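Local coordinates for inactive dihydroorotase-like domain (Chaetomium thermophilum, PDB 5NNL), which is a catalytically silent relative of the dihydroorotases, probably built on the alpha/beta barrel of that family, at residues I100-L105 with I109-Q114; I78-D83 with E116-A121; D317-A320 with F326-I329. All blocks are in the same frame, centred on the assembly; numbering follows the deposited sequence.

Contact 1 of 3, residues I100-L105 with I109-Q114; sequences IPFNHL and ISKVTQ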
loop_
_atom_site.group_PDB
_atom_site.type_symbol
_atom_site.label_atom_id
_atom_site.label_comp_id
_atom_site.label_asym_id
_atom_site.label_seq_id
_atom_site.Cartn_x
_atom_site.Cartn_y
_atom_site.Cartn_z
ATOM N N ILE A 100 1.555 -9.502 -9.248
ATOM C CA ILE A 100 2.491 -10.130 -10.181
ATOM C C ILE A 100 3.852 -9.484 -10.004
ATOM O O ILE A 100 4.139 -8.434 -10.586
ATOM C CB ILE A 100 2.007 -10.004 -11.637
ATOM C CG1 ILE A 100 0.608 -10.600 -11.787
ATOM C CG2 ILE A 100 2.995 -10.708 -12.564
ATOM C CD1 ILE A 100 0.035 -10.504 -13.185
ATOM N N PRO A 101 4.740 -10.085 -9.216
ATOM C CA PRO A 101 6.144 -9.683 -9.237
ATOM C C PRO A 101 6.919 -10.513 -10.247
ATOM O O PRO A 101 6.597 -11.670 -10.521
ATOM C CB PRO A 101 6.598 -9.981 -7.804
ATOM C CG PRO A 101 5.804 -11.238 -7.448
ATOM C CD PRO A 101 4.505 -11.176 -8.247
ATOM N N PHE A 102 7.958 -9.905 -10.814
ATOM C CA PHE A 102 8.742 -10.589 -11.834
ATOM C C PHE A 102 9.924 -11.370 -11.269
ATOM O O PHE A 102 10.518 -12.174 -11.997
ATOM C CB PHE A 102 9.239 -9.585 -12.874
ATOM C CG PHE A 102 8.262 -9.339 -13.985
ATOM C CD1 PHE A 102 8.483 -9.871 -15.243
ATOM C CD2 PHE A 102 7.119 -8.589 -13.771
ATOM C CE1 PHE A 102 7.592 -9.649 -16.269
ATOM C CE2 PHE A 102 6.219 -8.364 -14.793
ATOM C CZ PHE A 102 6.456 -8.895 -16.047
ATOM N N ASN A 103 10.273 -11.168 -9.998
ATOM C CA ASN A 103 11.332 -11.948 -9.369
ATOM C C ASN A 103 10.861 -13.329 -8.927
ATOM O O ASN A 103 11.698 -14.180 -8.611
ATOM C CB ASN A 103 11.907 -11.182 -8.167
ATOM C CG ASN A 103 10.856 -10.862 -7.119
ATOM O OD1 ASN A 103 9.660 -10.984 -7.372
ATOM N ND2 ASN A 103 11.297 -10.444 -5.937
ATOM N N HIS A 104 9.548 -13.571 -8.898
ATOM C CA HIS A 104 9.011 -14.889 -8.577
ATOM C C HIS A 104 9.015 -15.840 -9.766
ATOM O O HIS A 104 8.722 -17.027 -9.586
ATOM C CB HIS A 104 7.570 -14.772 -8.060
ATOM C CG HIS A 104 7.467 -14.429 -6.606
ATOM N ND1 HIS A 104 8.108 -13.345 -6.047
ATOM C CD2 HIS A 104 6.784 -15.023 -5.599
ATOM C CE1 HIS A 104 7.831 -13.290 -4.756
ATOM N NE2 HIS A 104 7.029 -14.296 -4.459
ATOM N N LEU A 105 9.335 -15.359 -10.961
ATOM C CA LEU A 105 9.084 -16.101 -12.184
ATOM C C LEU A 105 10.319 -16.877 -12.625
ATOM O O LEU A 105 11.456 -16.553 -12.270
ATOM C CB LEU A 105 8.621 -15.151 -13.291
ATOM C CG LEU A 105 7.426 -14.275 -12.900
ATOM C CD1 LEU A 105 6.941 -13.457 -14.084
ATOM C CD2 LEU A 105 6.289 -15.109 -12.338
ATOM N N ILE A 109 11.583 -20.111 -19.143
ATOM C CA ILE A 109 10.609 -19.813 -20.183
ATOM C C ILE A 109 10.322 -18.322 -20.148
ATOM O O ILE A 109 10.488 -17.663 -19.119
ATOM C CB ILE A 109 9.332 -20.674 -19.996
ATOM C CG1 ILE A 109 9.403 -21.910 -20.897
ATOM C CG2 ILE A 109 8.043 -19.885 -20.269
ATOM C CD1 ILE A 109 8.533 -23.062 -20.430
ATOM N N SER A 110 9.910 -17.787 -21.295
ATOM C CA SER A 110 9.617 -16.366 -21.407
ATOM C C SER A 110 8.733 -15.903 -20.260
ATOM O O SER A 110 7.605 -16.378 -20.096
ATOM C CB SER A 110 8.929 -16.073 -22.740
ATOM O OG SER A 110 8.624 -14.693 -22.838
ATOM N N LYS A 111 9.253 -14.971 -19.463
ATOM C CA LYS A 111 8.449 -14.372 -18.409
ATOM C C LYS A 111 7.215 -13.680 -18.970
ATOM O O LYS A 111 6.229 -13.512 -18.245
ATOM C CB LYS A 111 9.305 -13.393 -17.604
ATOM C CG LYS A 111 10.558 -14.035 -17.001
ATOM C CD LYS A 111 11.580 -13.000 -16.565
ATOM C CE LYS A 111 11.501 -12.719 -15.073
ATOM N NZ LYS A 111 12.270 -13.722 -14.286
ATOM N N VAL A 112 7.246 -13.279 -20.244
ATOM C CA VAL A 112 6.037 -12.787 -20.900
ATOM C C VAL A 112 4.981 -13.882 -20.930
ATOM O O VAL A 112 3.813 -13.658 -20.589
ATOM C CB VAL A 112 6.359 -12.290 -22.321
ATOM C CG1 VAL A 112 5.104 -11.763 -23.004
ATOM C CG2 VAL A 112 7.436 -11.222 -22.294
ATOM N N THR A 113 5.379 -15.085 -21.348
ATOM C CA THR A 113 4.437 -16.199 -21.412
ATOM C C THR A 113 3.855 -16.492 -20.034
ATOM O O THR A 113 2.637 -16.641 -19.881
ATOM C CB THR A 113 5.130 -17.440 -21.986
ATOM O OG1 THR A 113 5.708 -17.123 -23.259
ATOM C CG2 THR A 113 4.137 -18.591 -22.160
ATOM N N GLN A 114 4.712 -16.559 -19.012
ATOM C CA GLN A 114 4.241 -16.888 -17.670
ATOM C C GLN A 114 3.218 -15.870 -17.183
ATOM O O GLN A 114 2.205 -16.238 -16.577
ATOM C CB GLN A 114 5.416 -16.962 -16.697
ATOM C CG GLN A 114 6.530 -17.902 -17.121
ATOM C CD GLN A 114 7.750 -17.784 -16.235
ATOM O OE1 GLN A 114 7.663 -17.942 -15.017
ATOM N NE2 GLN A 114 8.896 -17.487 -16.842
#
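Lys111 reaches across from the start of helix 111-121 to the loop 100-105, and its amino group ends beside two backbone carbonyls. Lys111 NZ lies 3.3 Å from Phe102 O, in a weak hydrogen bond. Lys111 NZ also lies 3.6 Å from Leu105 O, where some electrostatic attraction is likely. The lysine chain bends at its outer two torsions, chi3 98° and chi4 84°. These bends turn the ammonium group back onto the turn at 102-105.

Carbon contacts accompany this polar one. Lys111 CE comes to the edge of the Phe102 ring, near its plane, with 4.2 Å to CD1. Leu105 points at the helix. Leu105 CB is 3.4 Å from Gln114 OE1, and the two side chains run past each other in opposite directions. Gln114 has CG anti to its carbonyl carbon (chi1 -54°) and is extended from there, which carries the amide up to Leu105.

The amide nitrogen also bonds to the residues before the helix. Gln114 NE2 donates to Ser106 O, and more weakly to Ile109 O at 2.8 Å. This buried side chain ties them to the first turn. Ser110 is the N-cap. Ser110 OG accepts a weak capping bond from Val112 N at 3.3 Å. Within the other segment, His104 ND1 donates to Asn103 OD1 over 3.1 Å; the acceptor lies in the imidazole plane, but the donor stands above the plane of the amide carbonyl.

The contact closes the connection between strand 98-100 and helix 111-121, probably a strand-to-helix loop of the alpha/beta barrel expected of this family. Phe102 and Leu105 also pack on Val115 of that helix, and Phe102 touches Asp136 of helix 134-146. On the strand side, Ile100 pairs through its backbone with Ile129 of strand 128-130.

Contact 2 of 3, residues I78-D83 with E116-A121; sequences ITATSD and EAHFDA
The end of strand 73-79 and the loop after it run past helix 111-121, and the backbones come nearest at Ala80 and His118, whose CA atoms are 7.5 Å apart. Segment 116-121 is helical throughout. Segment 78-83 leaves its strand after Thr79.

One side chain bridges the gap. His118 has CG anti to its carbonyl carbon (chi1 -63°), and its imidazole extends to the loop. His118 NE2 donates to Thr81 O over 2.7 Å, with an N-H...O angle of 161°. The oxygen sits close to the ring plane, and the nitrogen lies in the plane of the carbonyl group.

Ala80 CB sits over one face, offset toward the rim. Ala80 CB is 3.6 Å from the centroid of the His118 ring, a CH-pi contact, and 3.4 Å from His118 CE1. The bond and the methyl together limit how this buried ring can turn.

In the alpha/beta barrel expected of this family, the contact seats the helix on the loop after strand 73-79. His118 also packs against Ala85 and Ile88 of helix 85-89 and against Leu98 of strand 98-100. Ala80 bonds through its backbone to Phe99 of that strand, so strand, loop and two helices meet at this ring.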
loop_
_atom_site.group_PDB
_atom_site.type_symbol
_atom_site.label_atom_id
_atom_site.label_comp_id
_atom_site.label_asym_id
_atom_site.label_seq_id
_atom_site.Cartn_x
_atom_site.Cartn_y
_atom_site.Cartn_z
ATOM N N ILE A 78 -3.107 -12.258 -3.613
ATOM C CA ILE A 78 -2.369 -13.479 -3.910
ATOM C C ILE A 78 -1.269 -13.185 -4.921
ATOM O O ILE A 78 -1.460 -12.400 -5.855
ATOM C CB ILE A 78 -3.307 -14.588 -4.423
ATOM C CG1 ILE A 78 -2.530 -15.887 -4.604
ATOM C CG2 ILE A 78 -3.997 -14.165 -5.724
ATOM C CD1 ILE A 78 -3.379 -17.132 -4.350
ATOM N N THR A 79 -0.123 -13.837 -4.733
ATOM C CA THR A 79 1.057 -13.635 -5.562
ATOM C C THR A 79 1.079 -14.602 -6.737
ATOM O O THR A 79 0.797 -15.795 -6.584
ATOM C CB THR A 79 2.326 -13.841 -4.737
ATOM O OG1 THR A 79 2.161 -13.241 -3.449
ATOM C CG2 THR A 79 3.530 -13.232 -5.428
ATOM N N ALA A 80 1.447 -14.085 -7.902
ATOM C CA ALA A 80 1.629 -14.921 -9.073
ATOM C C ALA A 80 3.009 -15.565 -9.053
ATOM O O ALA A 80 3.982 -14.994 -8.552
ATOM C CB ALA A 80 1.454 -14.100 -10.351
ATOM N N THR A 81 3.083 -16.771 -9.609
ATOM C CA THR A 81 4.341 -17.485 -9.775
ATOM C C THR A 81 4.339 -18.097 -11.169
ATOM O O THR A 81 3.468 -17.802 -11.995
ATOM C CB THR A 81 4.549 -18.550 -8.686
ATOM O OG1 THR A 81 3.632 -19.634 -8.880
ATOM C CG2 THR A 81 4.364 -17.961 -7.292
ATOM N N SER A 82 5.324 -18.962 -11.423
ATOM C CA SER A 82 5.496 -19.547 -12.750
ATOM C C SER A 82 4.389 -20.548 -13.077
ATOM O O SER A 82 3.945 -20.632 -14.229
ATOM C CB SER A 82 6.865 -20.222 -12.842
ATOM O OG SER A 82 7.403 -20.497 -11.560
ATOM N N ASP A 83 3.937 -21.317 -12.084
ATOM C CA ASP A 83 2.950 -22.375 -12.284
ATOM C C ASP A 83 1.683 -22.149 -11.459
ATOM O O ASP A 83 0.953 -23.104 -11.177
ATOM C CB ASP A 83 3.561 -23.736 -11.941
ATOM C CG ASP A 83 4.379 -23.701 -10.665
ATOM O OD1 ASP A 83 5.522 -24.204 -10.675
ATOM O OD2 ASP A 83 3.891 -23.148 -9.660
ATOM N N GLU A 116 1.398 -13.967 -19.160
ATOM C CA GLU A 116 0.231 -14.092 -20.029
ATOM C C GLU A 116 -0.738 -15.142 -19.504
ATOM O O GLU A 116 -1.957 -14.977 -19.628
ATOM C CB GLU A 116 0.673 -14.437 -21.456
ATOM C CG GLU A 116 -0.449 -14.885 -22.400
ATOM C CD GLU A 116 -1.463 -13.793 -22.688
ATOM O OE1 GLU A 116 -1.194 -12.623 -22.353
ATOM O OE2 GLU A 116 -2.531 -14.105 -23.258
ATOM N N ALA A 117 -0.219 -16.223 -18.918
ATOM C CA ALA A 117 -1.086 -17.272 -18.392
ATOM C C ALA A 117 -2.033 -16.716 -17.336
ATOM O O ALA A 117 -3.245 -16.956 -17.383
ATOM C CB ALA A 117 -0.236 -18.411 -17.823
ATOM N N HIS A 118 -1.498 -15.946 -16.385
ATOM C CA HIS A 118 -2.344 -15.327 -15.368
ATOM C C HIS A 118 -3.355 -14.377 -15.994
ATOM O O HIS A 118 -4.530 -14.366 -15.607
ATOM C CB HIS A 118 -1.475 -14.594 -14.346
ATOM C CG HIS A 118 -0.562 -15.493 -13.573
ATOM N ND1 HIS A 118 -0.916 -16.054 -12.365
ATOM C CD2 HIS A 118 0.694 -15.926 -13.834
ATOM C CE1 HIS A 118 0.082 -16.795 -11.916
ATOM N NE2 HIS A 118 1.072 -16.733 -12.788
ATOM N N PHE A 119 -2.921 -13.568 -16.966
ATOM C CA PHE A 119 -3.856 -12.690 -17.664
ATOM C C PHE A 119 -4.978 -13.476 -18.335
ATOM O O PHE A 119 -6.098 -12.968 -18.467
ATOM C CB PHE A 119 -3.113 -11.844 -18.698
ATOM C CG PHE A 119 -2.610 -10.541 -18.161
ATOM C CD1 PHE A 119 -1.487 -10.497 -17.357
ATOM C CD2 PHE A 119 -3.259 -9.362 -18.465
ATOM C CE1 PHE A 119 -1.021 -9.301 -16.865
ATOM C CE2 PHE A 119 -2.801 -8.161 -17.978
ATOM C CZ PHE A 119 -1.679 -8.126 -17.176
ATOM N N ASP A 120 -4.696 -14.707 -18.775
ATOM C CA ASP A 120 -5.729 -15.565 -19.352
ATOM C C ASP A 120 -6.624 -16.204 -18.293
ATOM O O ASP A 120 -7.813 -16.430 -18.549
ATOM C CB ASP A 120 -5.082 -16.664 -20.198
ATOM C CG ASP A 120 -4.296 -16.114 -21.369
ATOM O OD1 ASP A 120 -4.663 -15.035 -21.879
ATOM O OD2 ASP A 120 -3.314 -16.761 -21.782
ATOM N N ALA A 121 -6.080 -16.510 -17.114
ATOM C CA ALA A 121 -6.798 -17.247 -16.081
ATOM C C ALA A 121 -7.468 -16.352 -15.045
ATOM O O ALA A 121 -8.325 -16.833 -14.294
ATOM C CB ALA A 121 -5.837 -18.203 -15.367
#

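Contact 3 of 3, residues D317-A320 with F326-I329; sequences DQVA and FQPI
Two antiparallel strands, 318-322 and 325-326, form a small beta hairpin near the C-terminal end of the modelled chain, and this contact lies at its open end. Segment 326-329 runs on past the second strand. Pro328 is the centre of an inverse gamma turn there, which bends the chain so that Ile329 comes back toward the first strand.

The two segments share one direct hydrogen bond. Gln327 N donates to Ala320 O over 3.1 Å, with an N-H...O angle of 159°. The donor stands well above the carbonyl plane, 54° out of it. A water donates to Ala320 O at 3.2 Å and, weakly, to Gln327 O at 3.3 Å. Ala320 O thus takes two bonds, and the water adds a second link between the backbones.

The side chains pack beside this. Gln327 CB lies 3.3 Å from Val319 O, while its amide leads away and NE2 donates to Val325 O. Ile329 points at the first strand with CG1 between its backbone N and carbonyl carbon, chi1 57°. That rotamer sends Ile329 CD1 to within 3.5 Å of Gln318 CB and 4.2 Å of Ala320 CB. CG2 of Ile329 packs against Val319 O.

On the inner side, Ala320 and Phe326 both touch Ile35 of helix 26-37, and the Phe326 ring meets Tyr71 edge-to-face. Pairing here therefore rests on one direct backbone bond and one bridging water. The rest is carbon packing by Ile329 and Gln327, partly against the Val319 carbonyl, at a surface where solvent takes part in the pairing.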
loop_
_atom_site.group_PDB
_atom_site.type_symbol
_atom_site.label_atom_id
_atom_site.label_comp_id
_atom_site.label_asym_id
_atom_site.label_seq_id
_atom_site.Cartn_x
_atom_site.Cartn_y
_atom_site.Cartn_z
ATOM N N ASP A 317 -19.280 2.325 14.341
ATOM C CA ASP A 317 -20.083 2.922 15.405
ATOM C C ASP A 317 -19.321 3.080 16.716
ATOM O O ASP A 317 -19.939 3.232 17.776
ATOM C CB ASP A 317 -21.374 2.122 15.642
ATOM C CG ASP A 317 -22.573 2.745 14.962
ATOM O OD1 ASP A 317 -22.808 3.956 15.174
ATOM O OD2 ASP A 317 -23.272 2.031 14.208
ATOM N N GLN A 318 -17.989 3.073 16.675
ATOM C CA GLN A 318 -17.185 3.256 17.874
ATOM C C GLN A 318 -16.041 4.213 17.575
ATOM O O GLN A 318 -15.658 4.418 16.421
ATOM C CB GLN A 318 -16.639 1.918 18.392
ATOM C CG GLN A 318 -17.726 0.901 18.736
ATOM C CD GLN A 318 -18.519 1.287 19.975
ATOM O OE1 GLN A 318 -18.123 2.187 20.720
ATOM N NE2 GLN A 318 -19.643 0.607 20.203
ATOM N N VAL A 319 -15.505 4.807 18.637
ATOM C CA VAL A 319 -14.342 5.680 18.538
ATOM C C VAL A 319 -13.101 4.799 18.634
ATOM O O VAL A 319 -12.776 4.275 19.703
ATOM C CB VAL A 319 -14.354 6.761 19.623
ATOM C CG1 VAL A 319 -13.018 7.494 19.680
ATOM C CG2 VAL A 319 -15.481 7.744 19.356
ATOM N N ALA A 320 -12.408 4.635 17.511
ATOM C CA ALA A 320 -11.266 3.740 17.432
ATOM C C ALA A 320 -9.943 4.414 17.763
ATOM O O ALA A 320 -8.939 3.715 17.922
ATOM C CB ALA A 320 -11.182 3.127 16.029
ATOM N N PHE A 326 -4.666 4.468 19.870
ATOM C CA PHE A 326 -5.574 3.342 19.704
ATOM C C PHE A 326 -6.485 3.200 20.918
ATOM O O PHE A 326 -6.033 3.283 22.064
ATOM C CB PHE A 326 -4.752 2.067 19.500
ATOM C CG PHE A 326 -5.575 0.827 19.329
ATOM C CD1 PHE A 326 -6.331 0.633 18.191
ATOM C CD2 PHE A 326 -5.568 -0.158 20.300
ATOM C CE1 PHE A 326 -7.080 -0.513 18.029
ATOM C CE2 PHE A 326 -6.311 -1.306 20.146
ATOM C CZ PHE A 326 -7.070 -1.487 19.009
ATOM N N GLN A 327 -7.781 3.003 20.659
ATOM C CA GLN A 327 -8.756 2.791 21.719
ATOM C C GLN A 327 -9.097 1.311 21.802
ATOM O O GLN A 327 -9.628 0.758 20.826
ATOM C CB GLN A 327 -10.015 3.611 21.465
ATOM C CG GLN A 327 -9.796 5.118 21.513
ATOM C CD GLN A 327 -9.357 5.603 22.880
ATOM O OE1 GLN A 327 -10.155 5.671 23.814
ATOM N NE2 GLN A 327 -8.081 5.941 23.006
ATOM N N PRO A 328 -8.820 0.627 22.923
ATOM C CA PRO A 328 -9.076 -0.821 22.994
ATOM C C PRO A 328 -10.547 -1.212 22.943
ATOM O O PRO A 328 -11.074 -1.765 23.913
ATOM C CB PRO A 328 -8.457 -1.217 24.343
ATOM C CG PRO A 328 -7.478 -0.166 24.644
ATOM C CD PRO A 328 -8.044 1.097 24.083
ATOM N N ILE A 329 -11.213 -0.963 21.820
ATOM C CA ILE A 329 -12.612 -1.350 21.647
ATOM C C ILE A 329 -12.670 -2.770 21.090
ATOM O O ILE A 329 -11.630 -3.329 20.715
ATOM C CB ILE A 329 -13.358 -0.371 20.727
ATOM C CG1 ILE A 329 -12.672 -0.281 19.357
ATOM C CG2 ILE A 329 -13.438 0.997 21.377
ATOM C CD1 ILE A 329 -13.511 0.403 18.291
HETATM O O HOH W 1 -9.793 0.666 17.507
#

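How the contacts relate
Contacts 1 and 2 are neighbours, with centres about 8 Å apart, and both use helix 111-121. Contact 1 takes its first turn and contact 2 its later part. Along the chain, contact 1 falls within the span that contact 2 encloses. They touch directly: Gln114 OE1 lies 3.3 Å from Ser82 CB, and Pro101 packs on Thr79. Together they join this helix to the loops that follow strands 73-79 and 98-100. Contact 3 comes much later in sequence, on the opposite side of the chain's centre, about 43 Å from contact 1 and 39 Å from contact 2 between centres. It belongs to the C-terminal antiparallel strands, so the pair and contact 3 serve separate regions of the fold.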